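Local atomic coordinates of exoribonuclease II, mitochondrial (PDB entry 6F3H), a protein that degrades RNA in the 3' to 5' direction as the Dss1 exoribonuclease of the mitochondrial degradosome mtEXO, probably through a magnesium-binding RNB domain. Residues E28-S33 and Y678-L683; V40-C45 and V74-N79; R163-V168 and T245-P250; D331-L336 and P819-L824; G411-E416 and H425-D430. The protein carries 1 engineered substitution. All blocks are in the same frame, centred on the assembly; numbering follows the deposited sequence.

Contact 1. Residues E28-S33 and Y678-L683; sequences ELLRTS and YSPFPL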
# COMPACT_ATOMS: atom_id res chain seq x y z
N GLU A 28 6.53 18.90 5.72
CA GLU A 28 5.27 19.63 5.84
C GLU A 28 4.15 18.93 5.08
O GLU A 28 2.96 19.22 5.32
CB GLU A 28 5.44 21.07 5.34
N LEU A 29 4.50 17.98 4.20
CA LEU A 29 3.52 17.13 3.55
C LEU A 29 2.83 16.25 4.56
O LEU A 29 1.60 16.10 4.56
CB LEU A 29 4.21 16.26 2.51
CG LEU A 29 4.83 17.04 1.36
CD1 LEU A 29 5.69 16.14 0.48
CD2 LEU A 29 3.71 17.72 0.56
N LEU A 30 3.63 15.64 5.43
CA LEU A 30 3.08 14.80 6.48
C LEU A 30 2.30 15.64 7.49
O LEU A 30 1.21 15.24 7.92
CB LEU A 30 4.21 14.02 7.16
CG LEU A 30 4.98 12.91 6.39
CD1 LEU A 30 5.79 13.41 5.27
CD2 LEU A 30 5.90 12.18 7.30
N ARG A 31 2.79 16.84 7.83
CA ARG A 31 2.11 17.62 8.86
C ARG A 31 0.83 18.25 8.37
O ARG A 31 -0.02 18.62 9.18
CB ARG A 31 3.02 18.72 9.39
CG ARG A 31 4.18 18.20 10.19
CD ARG A 31 4.91 19.31 10.90
NE ARG A 31 6.27 18.90 11.23
CZ ARG A 31 6.58 18.12 12.27
NH1 ARG A 31 5.63 17.66 13.08
NH2 ARG A 31 7.85 17.80 12.49
N THR A 32 0.64 18.35 7.06
CA THR A 32 -0.49 19.07 6.53
C THR A 32 -1.32 18.15 5.66
O THR A 32 -0.83 17.16 5.12
CB THR A 32 -0.03 20.29 5.73
N SER A 33 -2.59 18.48 5.56
CA SER A 33 -3.50 17.86 4.62
C SER A 33 -3.77 18.82 3.47
O SER A 33 -3.31 19.97 3.45
CB SER A 33 -4.80 17.48 5.32
OG SER A 33 -5.81 17.26 4.35
N TYR A 678 2.96 6.12 7.21
CA TYR A 678 4.12 6.00 8.07
C TYR A 678 4.87 7.32 8.17
O TYR A 678 4.87 8.14 7.24
CB TYR A 678 5.05 4.88 7.58
CG TYR A 678 4.41 3.50 7.72
CD1 TYR A 678 4.19 2.94 8.98
CD2 TYR A 678 4.01 2.76 6.61
CE1 TYR A 678 3.60 1.69 9.13
CE2 TYR A 678 3.42 1.49 6.76
CZ TYR A 678 3.22 0.96 8.03
OH TYR A 678 2.65 -0.28 8.25
N SER A 679 5.48 7.54 9.32
CA SER A 679 6.12 8.80 9.66
C SER A 679 7.34 8.52 10.51
O SER A 679 7.31 7.63 11.37
CB SER A 679 5.18 9.70 10.47
OG SER A 679 5.91 10.70 11.13
N PRO A 680 8.39 9.32 10.36
CA PRO A 680 9.58 9.15 11.21
C PRO A 680 9.48 9.86 12.54
O PRO A 680 10.42 9.77 13.33
CB PRO A 680 10.69 9.79 10.36
CG PRO A 680 9.98 10.53 9.24
CD PRO A 680 8.52 10.49 9.49
N PHE A 681 8.37 10.52 12.84
CA PHE A 681 8.21 11.14 14.13
C PHE A 681 6.76 11.05 14.54
O PHE A 681 5.87 10.95 13.68
CB PHE A 681 8.67 12.60 14.10
CG PHE A 681 8.27 13.32 12.88
CD1 PHE A 681 6.97 13.79 12.75
CD2 PHE A 681 9.18 13.53 11.85
CE1 PHE A 681 6.59 14.46 11.60
CE2 PHE A 681 8.81 14.20 10.70
CZ PHE A 681 7.51 14.67 10.57
N PRO A 682 6.48 11.10 15.84
CA PRO A 682 5.11 10.87 16.33
C PRO A 682 4.12 11.89 15.80
O PRO A 682 4.37 13.10 15.82
CB PRO A 682 5.27 11.01 17.84
CG PRO A 682 6.54 11.79 18.02
CD PRO A 682 7.42 11.32 16.94
N LEU A 683 2.98 11.39 15.35
CA LEU A 683 1.84 12.18 14.97
C LEU A 683 0.63 11.37 15.37
O LEU A 683 0.69 10.14 15.34
CB LEU A 683 1.80 12.47 13.47
CG LEU A 683 2.83 13.50 13.05
CD1 LEU A 683 2.92 13.56 11.56
CD2 LEU A 683 2.44 14.84 13.64

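Contact 2. Residues V40-C45 and V74-N79; sequences VLLKQC and VYAMKN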
# COMPACT_ATOMS: atom_id res chain seq x y z
N VAL A 40 -1.17 22.34 -6.95
CA VAL A 40 -1.35 20.94 -7.29
C VAL A 40 -1.17 20.71 -8.77
O VAL A 40 -1.35 21.60 -9.60
CB VAL A 40 -2.73 20.43 -6.88
CG1 VAL A 40 -2.82 20.47 -5.41
CG2 VAL A 40 -3.76 21.32 -7.50
N LEU A 41 -0.84 19.47 -9.09
CA LEU A 41 -1.00 18.91 -10.41
C LEU A 41 -2.16 17.92 -10.36
O LEU A 41 -2.22 17.09 -9.46
CB LEU A 41 0.26 18.20 -10.87
CG LEU A 41 1.18 19.04 -11.72
CD1 LEU A 41 2.02 18.07 -12.50
CD2 LEU A 41 0.41 20.00 -12.63
N LEU A 42 -3.07 18.04 -11.30
CA LEU A 42 -4.21 17.15 -11.37
C LEU A 42 -4.03 16.12 -12.48
O LEU A 42 -3.24 16.29 -13.41
CB LEU A 42 -5.49 17.94 -11.58
CG LEU A 42 -6.13 18.39 -10.28
CD1 LEU A 42 -5.12 18.81 -9.27
CD2 LEU A 42 -7.09 19.51 -10.55
N LYS A 43 -4.75 15.00 -12.34
CA LYS A 43 -4.79 14.00 -13.40
C LYS A 43 -5.48 14.53 -14.64
O LYS A 43 -5.20 14.08 -15.75
CB LYS A 43 -5.48 12.73 -12.90
CG LYS A 43 -4.59 11.85 -12.06
CD LYS A 43 -5.41 10.76 -11.39
CE LYS A 43 -4.61 10.06 -10.28
NZ LYS A 43 -5.40 9.07 -9.47
N GLN A 44 -6.41 15.47 -14.45
CA GLN A 44 -7.01 16.17 -15.57
C GLN A 44 -5.97 17.06 -16.26
O GLN A 44 -5.74 16.93 -17.47
CB GLN A 44 -8.20 17.00 -15.09
CG GLN A 44 -9.31 16.22 -14.34
CD GLN A 44 -8.89 15.61 -12.99
OE1 GLN A 44 -7.72 15.33 -12.75
NE2 GLN A 44 -9.87 15.40 -12.11
N CYS A 45 -5.31 17.93 -15.50
CA CYS A 45 -4.45 18.96 -16.09
C CYS A 45 -2.99 18.67 -15.83
O CYS A 45 -2.32 19.45 -15.15
CB CYS A 45 -4.78 20.34 -15.52
SG CYS A 45 -6.47 20.53 -15.09
N VAL A 74 -11.61 24.28 -11.42
CA VAL A 74 -11.77 22.85 -11.64
C VAL A 74 -12.17 22.21 -10.32
O VAL A 74 -11.61 22.52 -9.27
CB VAL A 74 -10.49 22.19 -12.21
CG1 VAL A 74 -10.60 20.69 -12.16
CG2 VAL A 74 -10.27 22.62 -13.63
N TYR A 75 -13.20 21.35 -10.38
CA TYR A 75 -13.68 20.59 -9.23
C TYR A 75 -13.18 19.17 -9.39
O TYR A 75 -13.42 18.55 -10.43
CB TYR A 75 -15.19 20.61 -9.17
CG TYR A 75 -15.72 22.00 -9.12
CD1 TYR A 75 -15.77 22.72 -7.93
CD2 TYR A 75 -16.15 22.62 -10.28
CE1 TYR A 75 -16.28 24.00 -7.90
CE2 TYR A 75 -16.63 23.89 -10.27
CZ TYR A 75 -16.70 24.59 -9.07
OH TYR A 75 -17.19 25.88 -9.05
N ALA A 76 -12.49 18.67 -8.38
CA ALA A 76 -11.87 17.38 -8.56
C ALA A 76 -11.81 16.64 -7.24
O ALA A 76 -11.79 17.25 -6.17
CB ALA A 76 -10.46 17.49 -9.15
N MSE A 77 -11.77 15.32 -7.35
CA MSE A 77 -11.57 14.46 -6.21
C MSE A 77 -10.21 14.69 -5.66
O MSE A 77 -9.23 14.78 -6.39
CB MSE A 77 -11.73 12.99 -6.58
CG MSE A 77 -13.17 12.54 -6.65
SE MSE A 77 -14.24 13.35 -5.24
CE MSE A 77 -16.03 12.90 -5.90
N LYS A 78 -10.15 14.76 -4.34
CA LYS A 78 -8.89 14.81 -3.63
C LYS A 78 -7.82 13.94 -4.28
O LYS A 78 -6.67 14.36 -4.39
CB LYS A 78 -9.14 14.35 -2.20
CG LYS A 78 -7.90 14.11 -1.40
CD LYS A 78 -8.27 13.47 -0.06
CE LYS A 78 -8.16 11.94 -0.07
NZ LYS A 78 -6.91 11.42 0.60
N ASN A 79 -8.18 12.76 -4.75
CA ASN A 79 -7.20 11.84 -5.29
C ASN A 79 -6.85 12.11 -6.74
O ASN A 79 -5.95 11.45 -7.27
CB ASN A 79 -7.70 10.43 -5.14
CG ASN A 79 -7.87 10.08 -3.72
OD1 ASN A 79 -8.64 10.73 -3.02
ND2 ASN A 79 -7.11 9.10 -3.26

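Contact 3. Residues R163-V168 and T245-P250; sequences RGSKHV and TVAVLP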
# COMPACT_ATOMS: atom_id res chain seq x y z
N ARG A 163 19.62 -5.49 -14.92
CA ARG A 163 18.89 -6.76 -14.78
C ARG A 163 17.37 -6.61 -14.70
O ARG A 163 16.67 -7.58 -15.02
CB ARG A 163 19.37 -7.52 -13.52
CG ARG A 163 20.89 -7.66 -13.38
CD ARG A 163 21.27 -8.43 -12.13
NE ARG A 163 20.98 -7.65 -10.93
CZ ARG A 163 21.91 -7.27 -10.05
NH1 ARG A 163 23.18 -7.61 -10.20
NH2 ARG A 163 21.54 -6.56 -9.00
N GLY A 164 16.85 -5.46 -14.29
CA GLY A 164 15.41 -5.28 -14.26
C GLY A 164 15.00 -3.95 -13.63
O GLY A 164 15.84 -3.17 -13.17
N SER A 165 13.69 -3.75 -13.59
CA SER A 165 13.11 -2.54 -13.03
C SER A 165 13.59 -2.34 -11.60
O SER A 165 13.67 -3.30 -10.83
CB SER A 165 11.58 -2.64 -13.07
OG SER A 165 10.95 -1.74 -12.19
N LYS A 166 13.94 -1.10 -11.25
CA LYS A 166 14.45 -0.75 -9.91
C LYS A 166 13.95 0.62 -9.48
O LYS A 166 14.16 1.61 -10.17
CB LYS A 166 15.98 -0.72 -9.86
CG LYS A 166 16.44 0.04 -8.63
CD LYS A 166 17.78 0.71 -8.76
CE LYS A 166 18.84 -0.06 -8.02
NZ LYS A 166 20.17 0.59 -8.22
N HIS A 167 13.32 0.68 -8.30
CA HIS A 167 12.69 1.91 -7.87
C HIS A 167 13.68 2.87 -7.24
O HIS A 167 14.74 2.47 -6.76
CB HIS A 167 11.58 1.63 -6.86
CG HIS A 167 10.30 1.20 -7.50
ND1 HIS A 167 9.15 1.96 -7.46
CD2 HIS A 167 10.00 0.09 -8.22
CE1 HIS A 167 8.19 1.34 -8.13
NE2 HIS A 167 8.68 0.20 -8.60
N VAL A 168 13.30 4.14 -7.22
CA VAL A 168 14.03 5.15 -6.46
C VAL A 168 13.03 6.11 -5.85
O VAL A 168 12.00 6.45 -6.45
CB VAL A 168 15.07 5.93 -7.29
CG1 VAL A 168 15.95 5.00 -8.05
CG2 VAL A 168 14.38 6.86 -8.24
N THR A 245 7.70 7.26 -5.47
CA THR A 245 8.77 6.47 -6.05
C THR A 245 8.49 6.33 -7.53
O THR A 245 7.37 6.59 -7.99
CB THR A 245 8.85 5.12 -5.35
OG1 THR A 245 10.05 4.43 -5.73
CG2 THR A 245 7.61 4.31 -5.70
N VAL A 246 9.52 5.95 -8.28
CA VAL A 246 9.36 5.62 -9.69
C VAL A 246 10.39 4.57 -10.07
O VAL A 246 11.54 4.61 -9.63
CB VAL A 246 9.51 6.88 -10.56
CG1 VAL A 246 10.87 7.52 -10.34
CG2 VAL A 246 9.28 6.56 -12.03
N ALA A 247 9.98 3.63 -10.90
CA ALA A 247 10.90 2.62 -11.37
C ALA A 247 11.86 3.20 -12.39
O ALA A 247 11.51 4.10 -13.16
CB ALA A 247 10.12 1.45 -11.98
N VAL A 248 13.09 2.71 -12.38
CA VAL A 248 14.09 3.03 -13.39
C VAL A 248 14.26 1.78 -14.24
O VAL A 248 14.95 0.84 -13.83
CB VAL A 248 15.41 3.48 -12.76
CG1 VAL A 248 16.38 3.93 -13.82
CG2 VAL A 248 15.15 4.53 -11.74
N LEU A 249 13.67 1.75 -15.40
CA LEU A 249 13.67 0.56 -16.24
C LEU A 249 14.99 0.42 -16.99
O LEU A 249 15.57 1.42 -17.41
CB LEU A 249 12.52 0.62 -17.23
CG LEU A 249 11.20 1.02 -16.57
CD1 LEU A 249 10.12 1.10 -17.59
CD2 LEU A 249 10.84 0.01 -15.53
N PRO A 250 15.48 -0.81 -17.17
CA PRO A 250 16.80 -0.99 -17.79
C PRO A 250 16.82 -0.57 -19.26
O PRO A 250 15.90 -0.82 -20.04
CB PRO A 250 17.05 -2.49 -17.64
CG PRO A 250 15.67 -3.07 -17.68
CD PRO A 250 14.77 -2.09 -17.00
O HOH W 1 17.00 -0.89 -13.65

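Contact 4. Residues D331-L336 and P819-L824; sequences DVTRSL and PLDGIL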
# COMPACT_ATOMS: atom_id res chain seq x y z
N ASP A 331 -12.56 -2.54 -28.30
CA ASP A 331 -11.66 -1.60 -27.65
C ASP A 331 -10.45 -2.32 -27.09
O ASP A 331 -10.55 -3.42 -26.54
CB ASP A 331 -12.38 -0.80 -26.56
N VAL A 332 -9.29 -1.69 -27.23
CA VAL A 332 -8.03 -2.32 -26.89
C VAL A 332 -7.85 -2.18 -25.39
O VAL A 332 -7.54 -1.09 -24.90
CB VAL A 332 -6.86 -1.67 -27.64
CG1 VAL A 332 -5.52 -2.12 -27.08
CG2 VAL A 332 -6.98 -1.95 -29.12
N THR A 333 -8.01 -3.30 -24.68
CA THR A 333 -8.01 -3.36 -23.23
C THR A 333 -7.10 -4.49 -22.80
O THR A 333 -6.92 -5.46 -23.52
CB THR A 333 -9.43 -3.61 -22.67
OG1 THR A 333 -9.87 -4.94 -23.00
CG2 THR A 333 -10.42 -2.65 -23.25
N ARG A 334 -6.58 -4.39 -21.59
CA ARG A 334 -5.69 -5.43 -21.10
C ARG A 334 -6.38 -6.78 -21.16
O ARG A 334 -5.76 -7.77 -21.56
CB ARG A 334 -5.28 -5.14 -19.67
CG ARG A 334 -5.02 -3.67 -19.40
CD ARG A 334 -3.62 -3.44 -18.94
NE ARG A 334 -3.40 -4.07 -17.65
CZ ARG A 334 -3.57 -3.45 -16.50
NH1 ARG A 334 -3.96 -2.17 -16.50
NH2 ARG A 334 -3.36 -4.10 -15.35
N SER A 335 -7.66 -6.83 -20.77
CA SER A 335 -8.44 -8.06 -20.86
C SER A 335 -8.36 -8.63 -22.25
O SER A 335 -8.32 -9.86 -22.43
CB SER A 335 -9.89 -7.80 -20.52
OG SER A 335 -10.00 -7.52 -19.15
N LEU A 336 -8.35 -7.76 -23.23
CA LEU A 336 -8.36 -8.22 -24.60
C LEU A 336 -6.99 -8.76 -24.97
O LEU A 336 -6.89 -9.80 -25.61
CB LEU A 336 -8.79 -7.06 -25.49
CG LEU A 336 -9.51 -7.48 -26.76
CD1 LEU A 336 -10.89 -7.87 -26.35
CD2 LEU A 336 -9.52 -6.32 -27.70
N PRO A 819 -11.91 -7.68 -16.70
CA PRO A 819 -11.26 -7.98 -15.41
C PRO A 819 -9.83 -7.48 -15.30
O PRO A 819 -9.50 -6.81 -14.31
CB PRO A 819 -11.34 -9.50 -15.34
CG PRO A 819 -12.42 -9.87 -16.33
CD PRO A 819 -12.29 -8.90 -17.42
N LEU A 820 -8.97 -7.80 -16.26
CA LEU A 820 -7.58 -7.35 -16.17
C LEU A 820 -7.48 -5.83 -16.14
O LEU A 820 -6.44 -5.30 -15.73
CB LEU A 820 -6.79 -7.87 -17.36
CG LEU A 820 -6.07 -9.14 -16.97
CD1 LEU A 820 -5.37 -9.69 -18.18
CD2 LEU A 820 -5.09 -8.84 -15.87
N ASP A 821 -8.54 -5.14 -16.54
CA ASP A 821 -8.56 -3.70 -16.58
C ASP A 821 -9.27 -3.08 -15.40
O ASP A 821 -9.05 -1.90 -15.10
CB ASP A 821 -9.25 -3.22 -17.86
CG ASP A 821 -8.71 -3.89 -19.12
OD1 ASP A 821 -9.16 -5.00 -19.46
OD2 ASP A 821 -7.92 -3.24 -19.83
N GLY A 822 -10.11 -3.86 -14.70
CA GLY A 822 -10.86 -3.33 -13.59
C GLY A 822 -12.09 -2.57 -14.03
O GLY A 822 -12.55 -1.67 -13.31
N ILE A 823 -12.64 -2.90 -15.19
CA ILE A 823 -13.71 -2.12 -15.77
C ILE A 823 -14.99 -2.89 -15.58
O ILE A 823 -15.05 -4.10 -15.79
CB ILE A 823 -13.47 -1.83 -17.26
CG1 ILE A 823 -12.43 -0.73 -17.40
CG2 ILE A 823 -14.77 -1.42 -17.92
CD1 ILE A 823 -11.66 -0.85 -18.69
N LEU A 824 -16.01 -2.17 -15.14
CA LEU A 824 -17.32 -2.76 -14.95
C LEU A 824 -18.33 -1.68 -15.25
O LEU A 824 -18.26 -0.60 -14.67
CB LEU A 824 -17.42 -3.25 -13.53
CG LEU A 824 -18.70 -3.90 -13.08
CD1 LEU A 824 -18.70 -5.30 -13.61
CD2 LEU A 824 -18.70 -3.89 -11.55

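Contact 5. Residues G411-E416 and H425-D430; sequences GISIEE and HIHIAD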
# COMPACT_ATOMS: atom_id res chain seq x y z
N GLY A 411 1.75 -13.49 20.51
CA GLY A 411 1.08 -14.34 21.49
C GLY A 411 0.66 -13.52 22.69
O GLY A 411 1.24 -12.48 22.98
N ILE A 412 -0.36 -14.00 23.40
CA ILE A 412 -0.88 -13.33 24.58
C ILE A 412 -0.81 -14.24 25.80
O ILE A 412 -1.12 -15.43 25.72
CB ILE A 412 -2.34 -12.88 24.37
CG1 ILE A 412 -2.53 -12.33 22.97
CG2 ILE A 412 -2.74 -11.86 25.40
CD1 ILE A 412 -3.94 -11.96 22.70
N SER A 413 -0.47 -13.65 26.95
CA SER A 413 -0.43 -14.35 28.21
C SER A 413 -1.00 -13.44 29.28
O SER A 413 -0.75 -12.23 29.26
CB SER A 413 1.00 -14.75 28.56
OG SER A 413 1.50 -15.67 27.60
N ILE A 414 -1.82 -14.01 30.16
CA ILE A 414 -2.41 -13.25 31.26
C ILE A 414 -2.14 -13.96 32.58
O ILE A 414 -2.09 -15.19 32.66
CB ILE A 414 -3.92 -13.03 31.06
CG1 ILE A 414 -4.50 -12.21 32.22
CG2 ILE A 414 -4.65 -14.31 30.96
CD1 ILE A 414 -5.89 -11.80 31.99
N GLU A 415 -1.92 -13.15 33.60
CA GLU A 415 -1.84 -13.60 34.98
C GLU A 415 -2.88 -12.87 35.78
O GLU A 415 -2.80 -11.64 35.92
CB GLU A 415 -0.46 -13.34 35.54
CG GLU A 415 0.49 -14.40 35.17
CD GLU A 415 1.88 -13.98 35.48
OE1 GLU A 415 2.07 -12.76 35.68
OE2 GLU A 415 2.75 -14.86 35.58
N GLU A 416 -3.84 -13.61 36.32
CA GLU A 416 -4.80 -12.98 37.21
C GLU A 416 -4.18 -12.94 38.59
O GLU A 416 -3.98 -13.99 39.23
CB GLU A 416 -6.14 -13.70 37.18
CG GLU A 416 -7.26 -12.74 37.55
CD GLU A 416 -8.64 -13.39 37.54
OE1 GLU A 416 -8.74 -14.62 37.30
OE2 GLU A 416 -9.64 -12.65 37.74
N HIS A 425 1.05 -10.13 29.16
CA HIS A 425 2.30 -10.31 28.46
C HIS A 425 2.02 -10.53 27.00
O HIS A 425 1.27 -11.44 26.64
CB HIS A 425 3.07 -11.48 29.02
CG HIS A 425 3.42 -11.33 30.46
ND1 HIS A 425 4.56 -10.69 30.88
CD2 HIS A 425 2.77 -11.73 31.57
CE1 HIS A 425 4.61 -10.71 32.19
NE2 HIS A 425 3.54 -11.34 32.64
N ILE A 426 2.63 -9.70 26.17
CA ILE A 426 2.50 -9.79 24.73
C ILE A 426 3.84 -10.19 24.20
O ILE A 426 4.81 -9.42 24.28
CB ILE A 426 2.05 -8.47 24.13
CG1 ILE A 426 0.98 -7.89 25.03
CG2 ILE A 426 1.52 -8.69 22.74
CD1 ILE A 426 -0.26 -8.76 25.05
N HIS A 427 3.91 -11.39 23.67
CA HIS A 427 5.17 -11.94 23.21
C HIS A 427 5.18 -11.84 21.71
O HIS A 427 4.35 -12.44 21.03
CB HIS A 427 5.35 -13.37 23.66
CG HIS A 427 4.94 -13.58 25.07
ND1 HIS A 427 5.67 -13.09 26.12
CD2 HIS A 427 3.89 -14.25 25.60
CE1 HIS A 427 5.06 -13.41 27.25
NE2 HIS A 427 3.99 -14.13 26.96
N ILE A 428 6.12 -11.08 21.21
CA ILE A 428 6.25 -10.83 19.79
C ILE A 428 7.45 -11.64 19.34
O ILE A 428 8.47 -11.67 20.03
CB ILE A 428 6.45 -9.33 19.55
CG1 ILE A 428 5.18 -8.57 19.91
CG2 ILE A 428 6.72 -9.10 18.10
CD1 ILE A 428 3.92 -9.33 19.57
N ALA A 429 7.32 -12.31 18.21
CA ALA A 429 8.48 -13.02 17.69
C ALA A 429 9.65 -12.05 17.57
O ALA A 429 9.45 -10.83 17.43
CB ALA A 429 8.16 -13.64 16.33
N ASP A 430 10.88 -12.54 17.62
CA ASP A 430 12.03 -11.65 17.63
C ASP A 430 12.89 -11.95 16.41
O ASP A 430 13.98 -12.53 16.51
CB ASP A 430 12.85 -11.77 18.91
CG ASP A 430 14.09 -10.93 18.85
OD1 ASP A 430 13.96 -9.76 18.42
OD2 ASP A 430 15.17 -11.44 19.21

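Contact 1. Residues E28-S33 and Y678-L683
L30 and R31, at the C-terminal end of helix 27-31, approach the last residues of strand 677-679 and the loop after it without any backbone pairing: the CA atoms of L30 and S679 are 7.4 Å apart. The contact is a cation-pi stack beside a small apolar cluster, and it fastens the N-terminal helix to a segment of the RNB domain far away in sequence. R31 leaves the helix with CG beside the backbone N and an extended chain from CG to NE, which carries its guanidinium over one face of the F681 ring. The two planes are inclined by only 14° and their centres lie 4.4 Å apart. The overlap is displaced, with F681 CE1 beneath the guanidinium toward its rim, 3.7 Å from R31 NH1. On the other face of the same ring lie S679 OG and P680 CD, also toward the rim, and the phenyl group is therefore sandwiched between a cation and its own chain. L30 supplies the apolar part. Its CD2 branch meets P680 CD at 3.8 Å and the CB of S679 at 4.1 Å, while F681 CZ is more distant. L683 completes the wall, its CD2 obliquely placed against the R31 guanidinium. Outside the pair, L30 O accepts a hydrogen bond from N636 ND2, and strand 632-634 pairs with S679 through Y632. The loop's fold is held from within by S679: its OG donates to F681 O at 2.6 Å, in the carbonyl plane and on a lone pair.

Contact 2. Residues V40-C45 and V74-N79
L42 and V74 meet tip to tip, L42 CD2 lying 4.0 Å from V74 CG1, and the same leucine methyl reaches the CB of A76 at 4.2 Å. V74 offers this branch because CG1 is anti to the backbone N (chi1 169°). Beside the apolar group, the amide nitrogen NE2 of Q44 rests 3.7 Å from A76 CB, brought over by a chain bent at chi2. At the margin K43, extended beyond CG, reaches N79 and makes one weak hydrogen bond from K43 NZ to N79 O, at 3.3 Å. Further out, S80 OG bonds to Q44 NE2, and S80 also bonds to the backbone of K43, while V81 of strand 81-85 packs on L42. In the antiparallel sheet to which strands 39-42 and 73-76 belong, the two are separated by strands 50-54 and 64-68, yet the CA atoms of L42 and A76 are just 8.2 Å apart, which is consistent with a strongly curled sheet whose inner side brings these side chains together. The chemistry therefore grades from methyl packing between the strands to a single weak lysine-to-carbonyl bond at the exposed margin, where N79 itself packs on a phosphate of the bound RNA.

Contact 3. Residues R163-V168 and T245-P250
Antiparallel strand pairing is the substance of this contact: S165 to V168 run beside T245 to L249 at the edge of a three-stranded sheet in which 242-248 is the central strand. V168 and V246 form a hydrogen-bonded pair, V168 N to V246 O at 3.0 Å and V246 N to V168 O at 3.1 Å. H167 and A247 follow as a non-hydrogen-bonded pair. Toward K166 the pairing becomes looser, although V248 N still bonds to K166 O. One face carries the valines: V168 CG2 lies alongside V246 CG1, both pointing the same way, while V168 CG1 touches V248 CG2 at 3.8 Å. The other face is built around H167. A247 CB stands over the H167 ring as a CH-pi contact, 4.1 Å from the ring centroid, and T245 OG1 meets H167 ND1 at the ring edge in a 3.1 Å hydrogen bond. T245 can do so because its OG1 is anti to the backbone N (chi1 -169°). S165 adds its OG against A247 CB. Where the strands begin to separate, a water bridges G164 O and V248 O, and the P250 ring packs against G164. Beyond the pair, D359 weakly bonds H167 NE2, W231 of strand 231-237 packs on the valine face, and helix 725-761 lies against the other face, with I741 on H167 and A737 on T245.

Contact 4. Residues D331-L336 and P819-L824
A single carboxylate, that of D821, comes from another part of the chain to meet the backbone NH groups at the start of helix 334-343. The helix has its own N-cap, T333, whose OG1 accepts from L336 N at 3.2 Å, and D821 adds hydrogen bonds to NH groups of the first turn from outside the helix. D821 OD1 accepts twice: from S335 N at 2.7 Å, close to straight (160°) though tilted out of the carboxylate plane on the syn side, and from S335 OG, nearly along its C-O axis. OD2 turns to R334 N, at a separation too short to be taken literally at this resolution. Two oxygens thus face the first turn, where the helix dipole would be expected to stabilise the negative charge. The S335 hydroxyl is itself shared, for S335 OG also accepts a weak bond from L820 N at 3.1 Å. R334 forms no salt bridge with D821; its chain bends at chi2 and chi3 past the carboxylate, NE bonds to A303 O, and L820 O lies over one guanidinium face. The aspartate sits on the turn between strands 808-818 and 823-827, where G822 and I823 both face H818 in a G1 beta bulge. P819 and L820 back this turn against Y752 of helix 725-761. Beside the hydrogen bonds, R334 CB and L820 CB come within 3.9 Å of each other.

Contact 5. Residues G411-E416 and H425-D430
The beta hairpin 410-416/421-429 of the RNB domain supplies this contact, and D410, a ligand of the magnesium ion, immediately precedes G411. Two hydrogen-bonded pairs, G411 with H427 and S413 with H425, flank the non-hydrogen-bonded pair of I412 and I426. G411 N reaches H427 O at 2.9 Å and H427 N returns to G411 O at 3.0 Å; S413 N to H425 O and H425 N to S413 O are both 2.8 Å. The sheet face bearing S413, H425 and H427 is polar yet buried. With CG beside its backbone N (chi1 -43°), H427 swings its ring edge toward S413, and H427 NE2 donates to S413 OG at 3.0 Å with the hydroxyl in the ring plane, while S413 OG in turn binds P396 O. The other ring nitrogen, ND1, pairs with S492 OG, so the imidazole is held at both ends and its rotation is fixed. H425 ND1 bonds to S494 OG; toward H425 NE2 lies E415 OE1 at 3.7 Å, in the ring plane but with the carboxylate turned 88° to it. That glutamate has its salt bridge with R423. F392 meets both histidine rings edge-to-face. On the reverse face I412 and I426 run side by side, I412 CG2 touching I426 CD1 at 4.0 Å. Strand 410-416 is outermost in its sheet, though I412 also bonds to the backbone of F398, and strand 488-499 pairs with the far side of 421-429. Helix 543-567 lies on the isoleucine face, L552 packing on I412 and L551 on I414.

How the contacts relate
Contact 5 is the buried member of the set and the one next to the metal site; the other four are partly buried and lie away from it, with contacts 2 and 5 about 47 Å apart between centres. Contacts 3 and 5 share antiparallel pairing, but contact 3 has a single histidine packed under a methyl group, contact 5 two on a polar face, one of them (H427) bonded at both nitrogens. Contact 2 joins strands of one sheet that are not neighbours, by side chains instead of backbone. Contacts 1 and 4 bring helix ends to distant segments, one by cation-pi stacking, the other by a carboxylate hydrogen-bonded to first-turn NH groups. Helix 725-761 reaches contacts 1, 3 and 4.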